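Local coordinates for protein oxalate--CoA ligase (Arabidopsis thaliana, PDB 5IE3) that belongs to the ANL clan of AMP-binding enzymes and holds adenosine monophosphate and oxalic acid together in one pocket, at residues S45-D50 with L140-A145; H214-L219 with A317-S322; Y312-A317 with G388-G393. All blocks are in the same frame, centred on the assembly; numbering follows the deposited sequence.

Contact 1 (S45-D50 with L140-A145)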
loop_
_atom_site.group_PDB
_atom_site.type_symbol
_atom_site.label_atom_id
_atom_site.label_comp_id
_atom_site.label_asym_id
_atom_site.label_seq_id
_atom_site.Cartn_x
_atom_site.Cartn_y
_atom_site.Cartn_z
ATOM N N SER A 45 20.073 19.638 -2.751
ATOM C CA SER A 45 20.947 20.791 -2.515
ATOM C C SER A 45 20.167 22.111 -2.534
ATOM O O SER A 45 20.389 22.977 -1.672
ATOM C CB SER A 45 22.070 20.828 -3.547
ATOM O OG SER A 45 23.037 21.805 -3.215
ATOM N N ARG A 46 19.262 22.264 -3.508
ATOM C CA ARG A 46 18.415 23.450 -3.540
ATOM C C ARG A 46 17.501 23.537 -2.301
ATOM O O ARG A 46 17.264 24.627 -1.768
ATOM C CB ARG A 46 17.562 23.452 -4.825
ATOM C CG ARG A 46 18.404 23.549 -6.099
ATOM C CD ARG A 46 18.589 24.985 -6.520
ATOM N NE ARG A 46 17.413 25.492 -7.225
ATOM C CZ ARG A 46 16.800 26.649 -6.950
ATOM N NH1 ARG A 46 17.257 27.442 -5.987
ATOM N NH2 ARG A 46 15.735 27.027 -7.657
ATOM N N LEU A 47 16.947 22.409 -1.857
ATOM C CA LEU A 47 16.114 22.419 -0.655
ATOM C C LEU A 47 16.908 22.944 0.556
ATOM O O LEU A 47 16.457 23.839 1.279
ATOM C CB LEU A 47 15.580 21.015 -0.351
ATOM C CG LEU A 47 14.511 20.469 -1.280
ATOM C CD1 LEU A 47 14.078 19.076 -0.821
ATOM C CD2 LEU A 47 13.322 21.441 -1.312
ATOM N N VAL A 48 18.122 22.423 0.740
ATOM C CA VAL A 48 18.945 22.871 1.863
ATOM C C VAL A 48 19.400 24.345 1.725
ATOM O O VAL A 48 19.251 25.127 2.667
ATOM C CB VAL A 48 20.182 21.947 2.037
ATOM C CG1 VAL A 48 21.121 22.455 3.147
ATOM C CG2 VAL A 48 19.727 20.532 2.363
ATOM N N SER A 49 19.920 24.734 0.564
ATOM C CA SER A 49 20.558 26.045 0.406
ATOM C C SER A 49 19.564 27.180 0.155
ATOM O O SER A 49 19.784 28.314 0.580
ATOM C CB SER A 49 21.578 26.003 -0.741
ATOM O OG SER A 49 22.591 25.037 -0.507
ATOM N N ASP A 50 18.484 26.881 -0.555
ATOM C CA ASP A 50 17.543 27.911 -0.973
ATOM C C ASP A 50 16.174 27.894 -0.289
ATOM O O ASP A 50 15.548 28.944 -0.143
ATOM C CB ASP A 50 17.368 27.833 -2.482
ATOM C CG ASP A 50 18.684 28.049 -3.213
ATOM O OD1 ASP A 50 19.528 28.840 -2.724
ATOM O OD2 ASP A 50 18.892 27.426 -4.259
ATOM N N LEU A 140 15.798 19.728 -12.311
ATOM C CA LEU A 140 14.412 19.956 -11.958
ATOM C C LEU A 140 14.289 21.420 -11.534
ATOM O O LEU A 140 15.143 21.925 -10.783
ATOM C CB LEU A 140 13.990 19.001 -10.836
ATOM C CG LEU A 140 12.537 19.138 -10.365
ATOM C CD1 LEU A 140 11.892 17.766 -10.095
ATOM C CD2 LEU A 140 12.538 20.001 -9.122
ATOM N N VAL A 141 13.240 22.092 -11.989
ATOM C CA VAL A 141 13.070 23.508 -11.668
ATOM C C VAL A 141 12.201 23.707 -10.429
ATOM O O VAL A 141 11.039 23.272 -10.400
ATOM C CB VAL A 141 12.410 24.289 -12.827
ATOM C CG1 VAL A 141 12.241 25.775 -12.426
ATOM C CG2 VAL A 141 13.228 24.121 -14.128
ATOM N N LEU A 142 12.765 24.357 -9.420
ATOM C CA LEU A 142 12.030 24.709 -8.209
ATOM C C LEU A 142 11.745 26.211 -8.197
ATOM O O LEU A 142 12.605 27.000 -8.570
ATOM C CB LEU A 142 12.815 24.310 -6.955
ATOM C CG LEU A 142 12.955 22.796 -6.720
ATOM C CD1 LEU A 142 13.996 22.553 -5.601
ATOM C CD2 LEU A 142 11.623 22.130 -6.367
ATOM N N SER A 143 10.548 26.598 -7.762
ATOM C CA SER A 143 10.129 28.002 -7.746
ATOM C C SER A 143 10.740 28.802 -6.598
ATOM O O SER A 143 10.191 29.812 -6.193
ATOM C CB SER A 143 8.615 28.100 -7.633
ATOM O OG SER A 143 8.203 27.624 -6.360
ATOM N N VAL A 144 11.817 28.321 -6.010
ATOM C CA VAL A 144 12.462 29.089 -4.957
ATOM C C VAL A 144 13.675 29.782 -5.573
ATOM O O VAL A 144 14.330 29.231 -6.467
ATOM C CB VAL A 144 12.846 28.189 -3.736
ATOM C CG1 VAL A 144 13.907 27.183 -4.130
ATOM C CG2 VAL A 144 13.284 29.037 -2.556
ATOM N N ALA A 145 13.944 31.003 -5.124
ATOM C CA ALA A 145 15.039 31.802 -5.681
ATOM C C ALA A 145 16.400 31.171 -5.411
ATOM O O ALA A 145 16.560 30.442 -4.442
ATOM C CB ALA A 145 15.001 33.226 -5.098
HETATM O O HOH W 1 15.558 24.482 -9.670
HETATM O O HOH W 2 16.423 31.509 -1.575
#
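Arg46 reaches across from helix 33-50 to the carbonyls of Leu142, Val144 and Ala145, which gather round the edge of its guanidinium near the group's plane. CG lies beside the backbone N (chi1 -64°), and bends at chi2 and chi3 turn the guanidinium toward these carbonyls. Nearer the backbone, Arg46 CB rests 3.8 Å from Leu142 CD1. Arg46 NH2 donates to Val144 O at 2.9 Å with an N-H...O angle of 160°, and Arg46 NH1 adds a weak bond of 3.4 Å to Ala145 O. Arg46 NE uses a water instead, 3.2 Å away, which also accepts from Leu142 N and donates to Leu140 O. Strand 141-142 is an outermost strand of a mixed five-stranded sheet, paired antiparallel with strand 127-132; the arginine ties the helix to the loop leaving this edge strand, and through the water to Leu142 N. The CB of Leu47 points away from the strand, yet Leu47 CD2 comes within 4.5 Å of Leu142 CD1; helix 67-78 covers both leucines through Val76 and Met72. One turn on from Arg46, Asp50 forms a salt bridge with Arg46 NH1, although the modelled length is doubtfully short. Asp50 O lies 3.3 Å from Val144 CG2, and Asp50 CB touches both Val144 CG1 and Ala145 O.

Contact 2 (H214-L219 with A317-S322). With OXD (oxalic acid), chain D.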
loop_
_atom_site.group_PDB
_atom_site.type_symbol
_atom_site.label_atom_id
_atom_site.label_comp_id
_atom_site.label_asym_id
_atom_site.label_seq_id
_atom_site.Cartn_x
_atom_site.Cartn_y
_atom_site.Cartn_z
ATOM N N HIS A 214 0.418 6.250 -0.387
ATOM C CA HIS A 214 0.198 5.155 0.563
ATOM C C HIS A 214 1.352 4.174 0.437
ATOM O O HIS A 214 2.022 4.145 -0.599
ATOM C CB HIS A 214 -1.173 4.484 0.348
ATOM C CG HIS A 214 -2.312 5.303 0.876
ATOM N ND1 HIS A 214 -2.371 5.722 2.191
ATOM C CD2 HIS A 214 -3.424 5.792 0.278
ATOM C CE1 HIS A 214 -3.469 6.432 2.378
ATOM N NE2 HIS A 214 -4.128 6.488 1.236
ATOM N N VAL A 215 1.651 3.418 1.497
ATOM C CA VAL A 215 2.923 2.674 1.504
ATOM C C VAL A 215 3.005 1.514 0.522
ATOM O O VAL A 215 4.093 1.083 0.182
ATOM C CB VAL A 215 3.293 2.031 2.900
ATOM C CG1 VAL A 215 3.865 3.041 3.817
ATOM C CG2 VAL A 215 2.108 1.283 3.500
ATOM N N HIS A 216 1.876 0.951 0.117
ATOM C CA HIS A 216 1.957 -0.210 -0.784
ATOM C C HIS A 216 2.615 0.236 -2.126
ATOM O O HIS A 216 3.639 -0.305 -2.536
ATOM C CB HIS A 216 0.537 -0.817 -0.999
ATOM C CG HIS A 216 0.488 -2.011 -1.917
ATOM N ND1 HIS A 216 -0.618 -2.835 -2.011
ATOM C CD2 HIS A 216 1.375 -2.470 -2.842
ATOM C CE1 HIS A 216 -0.403 -3.753 -2.931
ATOM N NE2 HIS A 216 0.796 -3.556 -3.456
ATOM N N GLY A 217 2.012 1.205 -2.806
ATOM C CA GLY A 217 2.565 1.667 -4.071
ATOM C C GLY A 217 3.943 2.274 -3.848
ATOM O O GLY A 217 4.882 2.007 -4.605
ATOM N N LEU A 218 4.083 3.049 -2.768
ATOM C CA LEU A 218 5.348 3.749 -2.506
ATOM C C LEU A 218 6.540 2.799 -2.209
ATOM O O LEU A 218 7.590 2.888 -2.846
ATOM C CB LEU A 218 5.137 4.747 -1.343
ATOM C CG LEU A 218 6.316 5.631 -0.910
ATOM C CD1 LEU A 218 6.746 6.582 -2.038
ATOM C CD2 LEU A 218 6.008 6.412 0.383
ATOM N N LEU A 219 6.384 1.920 -1.216
ATOM C CA LEU A 219 7.464 1.021 -0.795
ATOM C C LEU A 219 7.711 -0.116 -1.794
ATOM O O LEU A 219 8.852 -0.354 -2.184
ATOM C CB LEU A 219 7.172 0.416 0.611
ATOM C CG LEU A 219 7.871 1.148 1.752
ATOM C CD1 LEU A 219 9.366 1.037 1.583
ATOM C CD2 LEU A 219 7.420 2.618 1.812
ATOM N N ALA A 317 4.485 -1.108 9.770
ATOM C CA ALA A 317 5.586 -2.017 9.428
ATOM C C ALA A 317 6.381 -1.535 8.210
ATOM O O ALA A 317 7.184 -2.293 7.620
ATOM C CB ALA A 317 5.018 -3.424 9.166
ATOM N N THR A 318 6.133 -0.283 7.827
ATOM C CA THR A 318 6.680 0.270 6.590
ATOM C C THR A 318 6.325 -0.699 5.439
ATOM O O THR A 318 7.192 -1.145 4.683
ATOM C CB THR A 318 8.218 0.523 6.742
ATOM O OG1 THR A 318 8.442 1.243 7.970
ATOM C CG2 THR A 318 8.769 1.369 5.570
ATOM N N HIS A 319 5.039 -1.046 5.373
ATOM C CA HIS A 319 4.472 -1.976 4.381
ATOM C C HIS A 319 4.778 -3.445 4.812
ATOM O O HIS A 319 4.202 -3.905 5.804
ATOM C CB HIS A 319 4.968 -1.637 2.945
ATOM C CG HIS A 319 4.253 -2.386 1.856
ATOM N ND1 HIS A 319 2.873 -2.446 1.757
ATOM C CD2 HIS A 319 4.737 -3.143 0.844
ATOM C CE1 HIS A 319 2.546 -3.216 0.731
ATOM N NE2 HIS A 319 3.657 -3.660 0.169
ATOM N N LEU A 320 5.659 -4.158 4.101
ATOM C CA LEU A 320 5.684 -5.633 4.129
ATOM C C LEU A 320 5.890 -6.258 5.529
ATOM O O LEU A 320 6.853 -5.913 6.251
ATOM C CB LEU A 320 6.798 -6.171 3.202
ATOM C CG LEU A 320 6.937 -7.703 3.161
ATOM C CD1 LEU A 320 5.685 -8.336 2.547
ATOM C CD2 LEU A 320 8.221 -8.099 2.419
ATOM N N MET A 321 4.988 -7.177 5.879
ATOM C CA MET A 321 5.215 -8.051 7.029
ATOM C C MET A 321 5.468 -9.485 6.582
ATOM O O MET A 321 6.490 -10.104 6.959
ATOM C CB MET A 321 4.015 -7.985 7.976
ATOM C CG MET A 321 3.972 -6.650 8.737
ATOM S SD MET A 321 2.532 -6.506 9.805
ATOM C CE MET A 321 1.240 -6.205 8.556
ATOM N N SER A 322 4.539 -10.033 5.789
ATOM C CA SER A 322 4.714 -11.435 5.375
ATOM C C SER A 322 4.383 -11.578 3.891
ATOM O O SER A 322 3.625 -10.774 3.326
ATOM C CB SER A 322 3.835 -12.397 6.215
ATOM O OG SER A 322 2.428 -12.267 5.904
HETATM C C1 OXD D . -1.311 -1.325 3.679
HETATM C C2 OXD D . -0.175 -1.953 2.985
HETATM O O3 OXD D . -1.008 -0.376 4.475
HETATM O O4 OXD D . 0.921 -1.686 3.545
HETATM O O5 OXD D . -2.457 -1.775 3.446
HETATM O O6 OXD D . -0.332 -2.667 1.939
#
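His319 meets the first turn of helix 215-227 at a CH-pi contact in the AMP-binding, ANL-clan part of the chain, where this helix packs against strand 319-323 of a mixed sheet beside the oxalic acid. The innermost shell is the ligand itself: His319 ND1 donates to OXD O4 at 2.8 Å (N-H...O 162°) with O4 at the ring edge, while Val215 CG2 lies 3.2 Å from the same oxygen. Over one face of the His319 ring comes the helix backbone, with His216 CA 3.7 Å from the ring centroid and Val215 O toward the rim. The two imidazoles are tilted by only 26° but slid apart, their centroids 5.0 Å from each other, so there is little overlap.

Further out, hydrogen bonds fix how each ring is turned. His319 NE2 is paired with Arg286, and His216 is held at ND1 by Ser289 and at NE2 by Thr258. Ser289 also bonds the ligand, linking this second shell back to the first. Thr318 is fastened through OG1 to the carbonyl of Asn369 and through its own carbonyl to Ser190. Its methyl carbon, Thr318 CG2, packs 3.9 Å from Leu219 CG.

Contact 3 (Y312-A317 with G388-G393). With AMP (adenosine monophosphate), chain C; OXD (oxalic acid), chain D.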
loop_
_atom_site.group_PDB
_atom_site.type_symbol
_atom_site.label_atom_id
_atom_site.label_comp_id
_atom_site.label_asym_id
_atom_site.label_seq_id
_atom_site.Cartn_x
_atom_site.Cartn_y
_atom_site.Cartn_z
ATOM N N TYR A 312 1.037 -9.511 3.118
ATOM C CA TYR A 312 0.358 -8.844 4.232
ATOM C C TYR A 312 1.274 -7.688 4.698
ATOM O O TYR A 312 2.491 -7.878 4.855
ATOM C CB TYR A 312 0.103 -9.869 5.338
ATOM C CG TYR A 312 -0.226 -9.374 6.724
ATOM C CD1 TYR A 312 -1.326 -8.528 6.966
ATOM C CD2 TYR A 312 0.509 -9.842 7.817
ATOM C CE1 TYR A 312 -1.640 -8.130 8.298
ATOM C CE2 TYR A 312 0.200 -9.470 9.111
ATOM C CZ TYR A 312 -0.869 -8.626 9.351
ATOM O OH TYR A 312 -1.129 -8.281 10.664
ATOM N N ALA A 313 0.677 -6.507 4.892
ATOM C CA ALA A 313 1.441 -5.281 5.106
ATOM C C ALA A 313 0.624 -4.224 5.865
ATOM O O ALA A 313 -0.621 -4.270 5.893
ATOM C CB ALA A 313 1.926 -4.711 3.749
ATOM N N MET A 314 1.322 -3.270 6.485
ATOM C CA MET A 314 0.622 -2.166 7.129
ATOM C C MET A 314 1.573 -0.987 7.283
ATOM O O MET A 314 2.812 -1.125 7.218
ATOM C CB MET A 314 0.040 -2.583 8.509
ATOM C CG MET A 314 1.082 -2.777 9.621
ATOM S SD MET A 314 0.349 -3.716 11.016
ATOM C CE MET A 314 -1.050 -2.692 11.518
ATOM N N THR A 315 0.970 0.171 7.488
ATOM C CA THR A 315 1.722 1.400 7.575
ATOM C C THR A 315 2.799 1.301 8.677
ATOM O O THR A 315 3.946 1.677 8.445
ATOM C CB THR A 315 0.796 2.609 7.841
ATOM O OG1 THR A 315 -0.237 2.651 6.830
ATOM C CG2 THR A 315 1.607 3.902 7.805
ATOM N N GLU A 316 2.437 0.775 9.844
ATOM C CA GLU A 316 3.375 0.710 10.971
ATOM C C GLU A 316 4.586 -0.204 10.740
ATOM O O GLU A 316 5.589 -0.091 11.453
ATOM C CB GLU A 316 2.646 0.259 12.259
ATOM C CG GLU A 316 1.643 1.301 12.789
ATOM C CD GLU A 316 0.208 1.058 12.266
ATOM O OE1 GLU A 316 0.061 0.598 11.116
ATOM O OE2 GLU A 316 -0.748 1.357 13.010
ATOM N N ALA A 317 4.485 -1.108 9.770
ATOM C CA ALA A 317 5.586 -2.017 9.428
ATOM C C ALA A 317 6.381 -1.535 8.210
ATOM O O ALA A 317 7.184 -2.293 7.620
ATOM C CB ALA A 317 5.018 -3.424 9.166
ATOM N N GLY A 388 9.600 -4.345 22.358
ATOM C CA GLY A 388 9.904 -4.270 20.935
ATOM C C GLY A 388 8.833 -4.815 20.018
ATOM O O GLY A 388 8.878 -4.577 18.812
ATOM N N TRP A 389 7.885 -5.580 20.568
ATOM C CA TRP A 389 6.847 -6.192 19.734
ATOM C C TRP A 389 5.629 -5.292 19.506
ATOM O O TRP A 389 5.014 -4.842 20.456
ATOM C CB TRP A 389 6.344 -7.475 20.369
ATOM C CG TRP A 389 7.331 -8.577 20.404
ATOM C CD1 TRP A 389 8.276 -8.828 21.388
ATOM C CD2 TRP A 389 7.478 -9.610 19.422
ATOM N NE1 TRP A 389 8.998 -9.960 21.063
ATOM C CE2 TRP A 389 8.518 -10.466 19.872
ATOM C CE3 TRP A 389 6.797 -9.920 18.218
ATOM C CZ2 TRP A 389 8.906 -11.598 19.154
ATOM C CZ3 TRP A 389 7.184 -11.035 17.499
ATOM C CH2 TRP A 389 8.246 -11.861 17.964
ATOM N N PHE A 390 5.244 -5.110 18.249
ATOM C CA PHE A 390 4.084 -4.307 17.900
ATOM C C PHE A 390 2.838 -5.193 17.668
ATOM O O PHE A 390 2.895 -6.195 16.943
ATOM C CB PHE A 390 4.392 -3.456 16.648
ATOM C CG PHE A 390 3.195 -2.728 16.101
ATOM C CD1 PHE A 390 2.588 -1.696 16.821
ATOM C CD2 PHE A 390 2.684 -3.069 14.851
ATOM C CE1 PHE A 390 1.479 -1.020 16.324
ATOM C CE2 PHE A 390 1.538 -2.407 14.332
ATOM C CZ PHE A 390 0.941 -1.377 15.082
ATOM N N HIS A 391 1.724 -4.797 18.292
ATOM C CA HIS A 391 0.444 -5.496 18.169
ATOM C C HIS A 391 -0.331 -4.962 16.957
ATOM O O HIS A 391 -0.733 -3.803 16.946
ATOM C CB HIS A 391 -0.367 -5.328 19.458
ATOM C CG HIS A 391 0.190 -6.114 20.600
ATOM N ND1 HIS A 391 -0.519 -7.119 21.225
ATOM C CD2 HIS A 391 1.412 -6.096 21.183
ATOM C CE1 HIS A 391 0.241 -7.682 22.150
ATOM N NE2 HIS A 391 1.415 -7.077 22.151
ATOM N N THR A 392 -0.519 -5.797 15.938
ATOM C CA THR A 392 -1.099 -5.334 14.665
ATOM C C THR A 392 -2.596 -5.041 14.713
ATOM O O THR A 392 -3.101 -4.348 13.843
ATOM C CB THR A 392 -0.924 -6.359 13.516
ATOM O OG1 THR A 392 -1.640 -7.559 13.848
ATOM C CG2 THR A 392 0.564 -6.667 13.299
ATOM N N GLY A 393 -3.298 -5.638 15.671
ATOM C CA GLY A 393 -4.744 -5.546 15.715
ATOM C C GLY A 393 -5.414 -6.576 14.813
ATOM O O GLY A 393 -6.627 -6.569 14.679
HETATM P P AMP C . -3.324 0.291 6.629
HETATM O O1P AMP C . -2.011 0.196 7.386
HETATM O O2P AMP C . -4.385 1.121 7.310
HETATM O O3P AMP C . -3.195 0.583 5.156
HETATM O "O5'" AMP C . -3.993 -1.163 6.719
HETATM C "C5'" AMP C . -3.299 -2.284 7.263
HETATM C "C4'" AMP C . -4.263 -3.430 7.514
HETATM O "O4'" AMP C . -4.704 -3.998 6.252
HETATM C "C3'" AMP C . -3.690 -4.626 8.235
HETATM O "O3'" AMP C . -3.537 -4.402 9.627
HETATM C "C2'" AMP C . -4.687 -5.721 7.884
HETATM O "O2'" AMP C . -5.847 -5.588 8.699
HETATM C "C1'" AMP C . -5.060 -5.343 6.447
HETATM N N9 AMP C . -4.335 -6.144 5.449
HETATM C C8 AMP C . -3.166 -5.854 4.860
HETATM N N7 AMP C . -2.805 -6.826 3.973
HETATM C C5 AMP C . -3.809 -7.754 4.001
HETATM C C6 AMP C . -4.105 -9.040 3.328
HETATM N N6 AMP C . -3.247 -9.523 2.401
HETATM N N1 AMP C . -5.250 -9.684 3.671
HETATM C C2 AMP C . -6.114 -9.181 4.578
HETATM N N3 AMP C . -5.900 -8.026 5.231
HETATM C C4 AMP C . -4.796 -7.296 4.977
HETATM C C1 OXD D . -1.311 -1.325 3.679
HETATM C C2 OXD D . -0.175 -1.953 2.985
HETATM O O3 OXD D . -1.008 -0.376 4.475
HETATM O O4 OXD D . 0.921 -1.686 3.545
HETATM O O5 OXD D . -2.457 -1.775 3.446
HETATM O O6 OXD D . -0.332 -2.667 1.939
#
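Met314 and Thr392 mark the nearest backbone approach, CA to CA 8.4 Å, where strand 312-314 passes strand 389-392 at nearly a right angle: the strand directions differ by 102° and the axes come no closer than 10.5 Å. The strands belong to different sheets, so side chains rather than backbone hydrogen bonds fill the gap.

Met314 is the central one. Its CG occupies the position between backbone N and carbonyl carbon (chi1 72°), which with an extended chi2 carries SD to Phe390; the bend at chi3 then turns CE toward Thr392 O. Met314 SD meets the Phe390 ring at the edge, in its plane, 3.8 Å from Phe390 CE2, a Met-aromatic contact; Met314 CE lies 3.5 Å from Thr392 O. The same ring corner is touched by Glu316, whose CB is 3.6 Å from Phe390 CE2 and whose chain crosses the Phe390 side chain at about a right angle. The carboxylate finds its partner outside, with OE2 bonded to Tyr374 OH. Tyr312 comes to Thr392 from the opposite direction, its OH 3.4 Å from Thr392 CB, and is hydrogen-bonded to Asp394, while Thr392 OG1 is bonded to Val363 O and Asp394 N.

The sequence Tyr-Ala-Met-Thr-Glu at 312-316 corresponds to core motif A5 of the ANL enzymes, and Thr392-Gly393-Asp394 to motif A7. Both reach the nucleotide. Thr315 N donates to AMP O1P at 3.0 Å, almost straight at 169°, and the Tyr312 ring presents its edge to the adenine N7. Asp394 binds AMP through OD1 and receives Tyr312 through OD2, consistent with the tyrosine helping to orient the Asp394 carboxylate; residues that join the two sheets thus also reach the nucleotide.

In the fold
Contacts 2 and 3 form one continuous site, whereas contact 1 stands apart. Centres of contacts 2 and 3 are about 11 Å apart; they share Ala317, and their strands 319-323 and 308-314 are neighbours in one sheet, joined where Met321 N meets Tyr312 O at 2.8 Å, probably a hydrogen bond. Both touch oxalic acid: contact 2 supplies a histidine donor, and contact 3 brings Ala313 CB against the ligand while Thr315 N donates to the AMP phosphate. Contact 1 closes earlier in the chain, about 30 Å from contact 2 and about 36 Å from contact 3 between centres, with nearest atoms about 15 and 21 Å away, and joins a helix to the edge of another sheet.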